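NDP-rhamnosyltransferase (Saccharopolyspora spinosa, PDB 3UYK) is a GT-B-fold member of the glycosyltransferases, built from two Rossmann-like domains, each with a parallel beta sheet flanked by helices. Local coordinates at residues 289-294 against 308-313; 221-226 against 251-256. All coordinates share one frame; numbering follows the deposited sequence.

Contact 1 (289-294 against 308-313); sequences LVICAG and PQLVLP
Ile291 and Leu310 stand side by side, pointing the same way, on neighbouring parallel strands of a beta-alpha-beta unit: strand 289-292, helix 296-304 and strand 309-311, part of the Rossmann-like second domain. Their flanks meet at Ile291 CG1 and Leu310 CB, 4.1 Å apart. On this same face Leu289 turns its CG anti to the backbone N (chi1 176°), which carries CD1 across to the neighbouring backbone, 3.6 Å from Leu310 N. Farther along, the Ile291 side chain crosses Leu312 at a slant, and their branch methyls CG2 and CD1 come within 3.5 Å. Large apolar side chains suit this buried face: Phe346 and Ile350 of helix 343-354 pack on Leu310, and Phe346 also touches Leu312; the beta-branched Ile291 suits an extended strand. The opposite face carries Val290, Cys292, Gln309 and Val311; there Val290 CB rests on the aliphatic CG of Gln309, while Thr298 of helix 296-304 touches both Val290 and Cys292. Between the faces, alternating backbone bonds run from Val290 N to Pro308 O (3.0 Å) and from Leu310 N to Val290 O (2.9 Å), then on through Cys292 N to Leu310 O and Leu312 N to Cys292 O. Past the strand, the chain turns at Gly294, whose positive phi (101°) suits a residue without a side chain; Val311 CG1 sits there, 3.6 Å from Gly294 N.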
ATOM      1  N   LEU A 289       0.733 -21.519  18.436  1.00 11.58           N
ATOM      2  CA  LEU A 289       2.057 -21.111  18.995  1.00 12.07           C
ATOM      3  C   LEU A 289       2.830 -20.543  17.784  1.00 11.24           C
ATOM      4  O   LEU A 289       2.584 -21.021  16.623  1.00 12.15           O
ATOM      5  CB  LEU A 289       2.854 -22.294  19.623  1.00 13.08           C
ATOM      6  CG  LEU A 289       4.265 -21.954  20.128  1.00 15.75           C
ATOM      7  CD1 LEU A 289       4.376 -20.947  21.254  1.00 12.79           C
ATOM      8  CD2 LEU A 289       5.005 -23.269  20.568  1.00 14.86           C
ATOM      9  N   VAL A 290       3.596 -19.466  18.001  1.00  9.96           N
ATOM     10  CA  VAL A 290       4.544 -19.014  16.984  1.00 10.66           C
ATOM     11  C   VAL A 290       5.918 -19.094  17.596  1.00 10.76           C
ATOM     12  O   VAL A 290       6.126 -18.674  18.757  1.00 12.66           O
ATOM     13  CB  VAL A 290       4.282 -17.484  16.655  1.00 11.63           C
ATOM     14  CG1 VAL A 290       5.377 -17.015  15.717  1.00 15.27           C
ATOM     15  CG2 VAL A 290       2.939 -17.447  16.033  1.00 13.14           C
ATOM     16  N   ILE A 291       6.871 -19.697  16.880  1.00  9.80           N
ATOM     17  CA  ILE A 291       8.263 -19.735  17.355  1.00 10.36           C
ATOM     18  C   ILE A 291       9.033 -18.742  16.426  1.00 11.41           C
ATOM     19  O   ILE A 291       8.959 -18.823  15.180  1.00 12.65           O
ATOM     20  CB  ILE A 291       8.917 -21.173  17.123  1.00 10.43           C
ATOM     21  CG1 ILE A 291       8.046 -22.212  17.868  1.00 11.77           C
ATOM     22  CG2 ILE A 291      10.419 -21.090  17.466  1.00 11.08           C
ATOM     23  CD1 ILE A 291       8.499 -23.673  17.586  1.00 13.34           C
ATOM     24  N   CYS A 292       9.693 -17.782  17.044  1.00 11.39           N
ATOM     25  CA  CYS A 292      10.313 -16.726  16.273  1.00 13.11           C
ATOM     26  C   CYS A 292      11.537 -16.161  16.947  1.00 12.07           C
ATOM     27  O   CYS A 292      11.857 -16.569  18.062  1.00 11.25           O
ATOM     28  CB  CYS A 292       9.236 -15.677  15.958  1.00 14.21           C
ATOM     29  SG  CYS A 292       8.644 -14.815  17.462  1.00 18.38           S
ATOM     30  N   ALA A 293      12.175 -15.153  16.374  1.00 10.99           N
ATOM     31  CA  ALA A 293      13.356 -14.547  17.005  1.00 11.82           C
ATOM     32  C   ALA A 293      13.048 -13.266  17.806  1.00 13.98           C
ATOM     33  O   ALA A 293      13.935 -12.698  18.516  1.00 12.55           O
ATOM     34  CB  ALA A 293      14.441 -14.244  15.948  1.00 12.20           C
ATOM     35  N   GLY A 294      11.818 -12.807  17.656  1.00 13.37           N
ATOM     36  CA  GLY A 294      11.345 -11.586  18.406  1.00 14.46           C
ATOM     37  C   GLY A 294      11.395 -10.393  17.436  1.00 16.95           C
ATOM     38  O   GLY A 294      11.232  -9.288  17.876  1.00 18.97           O
ATOM     39  N   PRO A 308       0.406 -17.037  21.623  1.00 11.51           N
ATOM     40  CA  PRO A 308       1.620 -16.984  22.425  1.00 10.05           C
ATOM     41  C   PRO A 308       2.865 -17.359  21.606  1.00 11.31           C
ATOM     42  O   PRO A 308       2.756 -17.991  20.505  1.00 11.25           O
ATOM     43  CB  PRO A 308       1.387 -18.002  23.535  1.00 12.03           C
ATOM     44  CG  PRO A 308       0.394 -18.947  23.006  1.00 11.81           C
ATOM     45  CD  PRO A 308      -0.487 -18.130  22.054  1.00 10.88           C
ATOM     46  N   GLN A 309       4.040 -17.019  22.134  1.00 10.46           N
ATOM     47  CA  GLN A 309       5.239 -17.177  21.305  1.00  9.91           C
ATOM     48  C   GLN A 309       6.343 -17.819  22.130  1.00 10.89           C
ATOM     49  O   GLN A 309       6.431 -17.631  23.361  1.00 12.33           O
ATOM     50  CB  GLN A 309       5.764 -15.825  20.790  1.00 10.04           C
ATOM     51  CG  GLN A 309       4.782 -15.066  19.871  1.00 10.24           C
ATOM     52  CD  GLN A 309       4.531 -13.656  20.456  1.00 11.90           C
ATOM     53  OE1 GLN A 309       3.343 -13.299  20.890  1.00 16.43           O
ATOM     54  NE2 GLN A 309       5.554 -12.870  20.485  1.00  9.47           N
ATOM     55  N   LEU A 310       7.148 -18.612  21.420  1.00 10.55           N
ATOM     56  CA  LEU A 310       8.336 -19.124  21.995  1.00 10.46           C
ATOM     57  C   LEU A 310       9.442 -18.331  21.282  1.00 10.59           C
ATOM     58  O   LEU A 310       9.590 -18.458  20.038  1.00 10.39           O
ATOM     59  CB  LEU A 310       8.484 -20.616  21.570  1.00 12.20           C
ATOM     60  CG  LEU A 310       9.701 -21.372  22.122  1.00 16.06           C
ATOM     61  CD1 LEU A 310      10.196 -21.156  23.527  1.00 17.65           C
ATOM     62  CD2 LEU A 310       9.362 -22.876  22.056  1.00 17.58           C
ATOM     63  N   VAL A 311      10.210 -17.556  22.020  1.00  9.49           N
ATOM     64  CA  VAL A 311      11.102 -16.557  21.406  1.00  9.92           C
ATOM     65  C   VAL A 311      12.573 -17.013  21.548  1.00  9.52           C
ATOM     66  O   VAL A 311      13.002 -17.442  22.627  1.00 11.39           O
ATOM     67  CB  VAL A 311      10.890 -15.116  21.973  1.00  9.49           C
ATOM     68  CG1 VAL A 311      11.603 -14.099  21.005  1.00 10.17           C
ATOM     69  CG2 VAL A 311       9.363 -14.858  21.990  1.00 11.18           C
ATOM     70  N   LEU A 312      13.329 -16.973  20.452  1.00 10.34           N
ATOM     71  CA  LEU A 312      14.727 -17.304  20.463  1.00 10.79           C
ATOM     72  C   LEU A 312      15.452 -16.004  20.102  1.00  9.53           C
ATOM     73  O   LEU A 312      15.896 -15.813  18.994  1.00  9.73           O
ATOM     74  CB  LEU A 312      15.013 -18.395  19.385  1.00 11.92           C
ATOM     75  CG  LEU A 312      14.526 -19.822  19.649  1.00 17.69           C
ATOM     76  CD1 LEU A 312      13.003 -19.925  19.537  1.00 17.43           C
ATOM     77  CD2 LEU A 312      15.190 -20.659  18.518  1.00 17.88           C
ATOM     78  N   PRO A 313      15.603 -15.075  21.063  1.00  9.79           N
ATOM     79  CA  PRO A 313      16.186 -13.784  20.689  1.00 10.38           C
ATOM     80  C   PRO A 313      17.647 -13.922  20.218  1.00 10.28           C
ATOM     81  O   PRO A 313      18.383 -14.835  20.680  1.00 10.39           O
ATOM     82  CB  PRO A 313      16.241 -13.021  22.033  1.00 10.78           C
ATOM     83  CG  PRO A 313      16.237 -14.153  23.136  1.00 10.45           C
ATOM     84  CD  PRO A 313      15.273 -15.170  22.515  1.00  9.86           C
TER

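Contact 2 (221-226 against 251-256)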
ATOM      1  N   VAL A 221       1.801 -25.124  14.748  1.00 13.93           N
ATOM      2  CA  VAL A 221       2.841 -24.282  15.316  1.00 13.42           C
ATOM      3  C   VAL A 221       3.489 -23.615  14.101  1.00 16.55           C
ATOM      4  O   VAL A 221       4.003 -24.309  13.191  1.00 14.06           O
ATOM      5  CB  VAL A 221       3.875 -25.124  16.064  1.00 13.84           C
ATOM      6  CG1 VAL A 221       5.056 -24.259  16.580  1.00 17.17           C
ATOM      7  CG2 VAL A 221       3.270 -25.856  17.250  1.00 14.16           C
ATOM      8  N   CYS A 222       3.492 -22.258  14.078  1.00 14.25           N
ATOM      9  CA  CYS A 222       4.258 -21.566  13.006  1.00 12.97           C
ATOM     10  C   CYS A 222       5.667 -21.213  13.472  1.00 14.21           C
ATOM     11  O   CYS A 222       5.865 -20.646  14.590  1.00 13.81           O
ATOM     12  CB  CYS A 222       3.466 -20.289  12.705  1.00 14.23           C
ATOM     13  SG  CYS A 222       4.260 -19.252  11.416  1.00 15.71           S
ATOM     14  N   ILE A 223       6.640 -21.448  12.595  1.00 10.49           N
ATOM     15  CA  ILE A 223       8.024 -21.041  12.836  1.00 11.10           C
ATOM     16  C   ILE A 223       8.278 -19.987  11.803  1.00 12.99           C
ATOM     17  O   ILE A 223       8.173 -20.257  10.603  1.00 15.94           O
ATOM     18  CB  ILE A 223       8.976 -22.236  12.526  1.00 11.20           C
ATOM     19  CG1 ILE A 223       8.753 -23.381  13.574  1.00 11.72           C
ATOM     20  CG2 ILE A 223      10.468 -21.787  12.650  1.00 11.17           C
ATOM     21  CD1 ILE A 223       9.434 -24.725  13.150  1.00 12.05           C
ATOM     22  N   CYS A 224       8.598 -18.783  12.252  1.00 12.86           N
ATOM     23  CA  CYS A 224       8.780 -17.694  11.300  1.00 15.59           C
ATOM     24  C   CYS A 224      10.068 -16.996  11.717  1.00 19.78           C
ATOM     25  O   CYS A 224      10.205 -16.488  12.864  1.00 17.74           O
ATOM     26  CB  CYS A 224       7.562 -16.762  11.451  1.00 16.15           C
ATOM     27  SG  CYS A 224       7.630 -15.377  10.280  1.00 23.91           S
ATOM     28  N   MET A 225      11.021 -16.935  10.781  1.00 20.99           N
ATOM     29  CA  MET A 225      12.241 -16.179  11.030  1.00 20.82           C
ATOM     30  C   MET A 225      12.533 -15.443   9.738  1.00 23.41           C
ATOM     31  O   MET A 225      12.452 -16.054   8.657  1.00 22.07           O
ATOM     32  CB  MET A 225      13.368 -17.087  11.409  1.00 23.48           C
ATOM     33  CG  MET A 225      13.304 -17.345  12.886  1.00 28.85           C
ATOM     34  SD  MET A 225      14.077 -18.873  13.127  1.00 32.96           S
ATOM     35  CE  MET A 225      13.431 -19.364  14.779  1.00 31.63           C
ATOM     36  N   GLY A 226      12.889 -14.170   9.878  1.00 21.62           N
ATOM     37  CA  GLY A 226      13.033 -13.320   8.721  1.00 23.70           C
ATOM     38  C   GLY A 226      14.419 -13.305   8.092  1.00 22.53           C
ATOM     39  O   GLY A 226      15.377 -13.911   8.566  1.00 18.65           O
ATOM     40  N   VAL A 251       2.062 -32.266  16.677  1.00 13.53           N
ATOM     41  CA  VAL A 251       2.336 -30.966  16.044  1.00 14.39           C
ATOM     42  C   VAL A 251       2.291 -31.003  14.511  1.00 14.82           C
ATOM     43  O   VAL A 251       2.795 -31.974  13.880  1.00 15.54           O
ATOM     44  CB  VAL A 251       3.703 -30.435  16.521  1.00 12.90           C
ATOM     45  CG1 VAL A 251       4.150 -29.233  15.705  1.00 14.08           C
ATOM     46  CG2 VAL A 251       3.569 -29.997  17.974  1.00 13.95           C
ATOM     47  N   GLU A 252       1.775 -29.918  13.916  1.00 15.07           N
ATOM     48  CA  GLU A 252       1.942 -29.655  12.500  1.00 17.00           C
ATOM     49  C   GLU A 252       2.720 -28.363  12.435  1.00 17.30           C
ATOM     50  O   GLU A 252       2.191 -27.343  12.868  1.00 16.36           O
ATOM     51  CB  GLU A 252       0.574 -29.416  11.873  1.00 19.06           C
ATOM     52  CG  GLU A 252       0.625 -28.942  10.440  1.00 24.34           C
ATOM     53  CD  GLU A 252      -0.760 -28.911   9.815  1.00 33.72           C
ATOM     54  OE1 GLU A 252      -1.445 -30.023   9.780  1.00 29.94           O
ATOM     55  OE2 GLU A 252      -1.141 -27.779   9.394  1.00 26.79           O
ATOM     56  N   ALA A 253       3.920 -28.400  11.843  1.00 15.94           N
ATOM     57  CA  ALA A 253       4.754 -27.158  11.714  1.00 16.70           C
ATOM     58  C   ALA A 253       4.470 -26.411  10.419  1.00 19.37           C
ATOM     59  O   ALA A 253       4.517 -27.032   9.378  1.00 19.42           O
ATOM     60  CB  ALA A 253       6.260 -27.492  11.763  1.00 14.88           C
ATOM     61  N   VAL A 254       4.197 -25.079  10.486  1.00 16.25           N
ATOM     62  CA  VAL A 254       4.067 -24.269   9.268  1.00 15.73           C
ATOM     63  C   VAL A 254       5.274 -23.405   9.230  1.00 15.36           C
ATOM     64  O   VAL A 254       5.494 -22.641  10.170  1.00 15.74           O
ATOM     65  CB  VAL A 254       2.804 -23.373   9.263  1.00 14.98           C
ATOM     66  CG1 VAL A 254       2.765 -22.544   8.013  1.00 16.10           C
ATOM     67  CG2 VAL A 254       1.524 -24.213   9.260  1.00 19.46           C
ATOM     68  N   ILE A 255       6.133 -23.610   8.256  1.00 15.32           N
ATOM     69  CA  ILE A 255       7.426 -22.944   8.255  1.00 15.15           C
ATOM     70  C   ILE A 255       7.472 -21.802   7.281  1.00 18.71           C
ATOM     71  O   ILE A 255       7.313 -21.933   6.061  1.00 16.31           O
ATOM     72  CB  ILE A 255       8.572 -23.934   7.963  1.00 17.75           C
ATOM     73  CG1 ILE A 255       8.566 -25.099   8.974  1.00 18.60           C
ATOM     74  CG2 ILE A 255       9.901 -23.160   7.941  1.00 17.40           C
ATOM     75  CD1 ILE A 255       9.292 -26.328   8.413  1.00 20.83           C
ATOM     76  N   ALA A 256       7.657 -20.633   7.866  1.00 15.28           N
ATOM     77  CA  ALA A 256       7.609 -19.415   7.099  1.00 17.44           C
ATOM     78  C   ALA A 256       8.978 -18.761   7.106  1.00 21.09           C
ATOM     79  O   ALA A 256       9.344 -17.996   8.071  1.00 20.73           O
ATOM     80  CB  ALA A 256       6.552 -18.462   7.685  1.00 17.81           C
TER
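Ile223 reaches over two residues of the neighbouring strand at once: its CD1 lies 4.3 Å from Ile255 CG1 and 4.4 Å from Ala253 CB. The isoleucine is long enough to span this pair, and Ala253, with only a methyl, is touched by Thr246, consistent with close packing of helix 236-247. Val221 continues the same apolar face toward the start of the strand, where its side chain and that of Val251 slant across one another with Val221 CG2 and Val251 CG1 3.8 Å apart. The branch beside the backbone N does the touching, because CG1 of Val221 is anti to that N (chi1 175°). Cys222, Cys224, Val254 and Ala256 form the reverse face. With SG anti to the backbone N, both sulfurs lie alongside the partner strand: Cys222 SG is 3.8 Å from Val254 O, and Cys224 SG is 4.2 Å from Ala256 CB. Cys224 and Ala256, both small, lie at the partly exposed end of this face. Between the two faces the parallel backbones bond from Val221 N to Glu252 O, from Val254 N to Val221 O, from Ile223 N to Val254 O and from Ala256 N to Ile223 O (2.8 Å), the last almost straight at 172°. The pairing then fades into a weak bond of 3.4 Å from Met225 N to Ala256 O. At the polar edge Glu252 OE2 forms a salt bridge with NE of Arg220, on the partner strand just before Val221. In this Rossmann-like sheet, Leu238, Ala241 and Val242 of helix 236-247 pack on Ile223, strand 289-292 flanks segment 221-226, and Gly226 takes the N-cap position of helix 227-233; on its other side strand 251-256 meets Asn271, just before strand 272-274, through a backbone hydrogen bond at Ala253.

Overall arrangement
Contacts 1 and 2 are pairings in one six-stranded parallel sheet, separated by the pairing of strands 219-224 and 289-292, with centres about 10 Å apart. There Ile291 N lies 2.7 Å from Cys222 O, and Ile291 O 3.0 Å from Cys224 N, both probable hydrogen bonds. Ile291 CD1 also packs on Val221 CG1 at 3.6 Å, so the apolar face runs on from one contact to the other. The chain builds outward from 219-224 through 251-256 to 272-274, then crosses back to 289-292 and builds the other way; this change of direction is the topological switch point of a Rossmann-like sheet. In GT-B proteins the carboxyl ends of such strands face the cleft between domains.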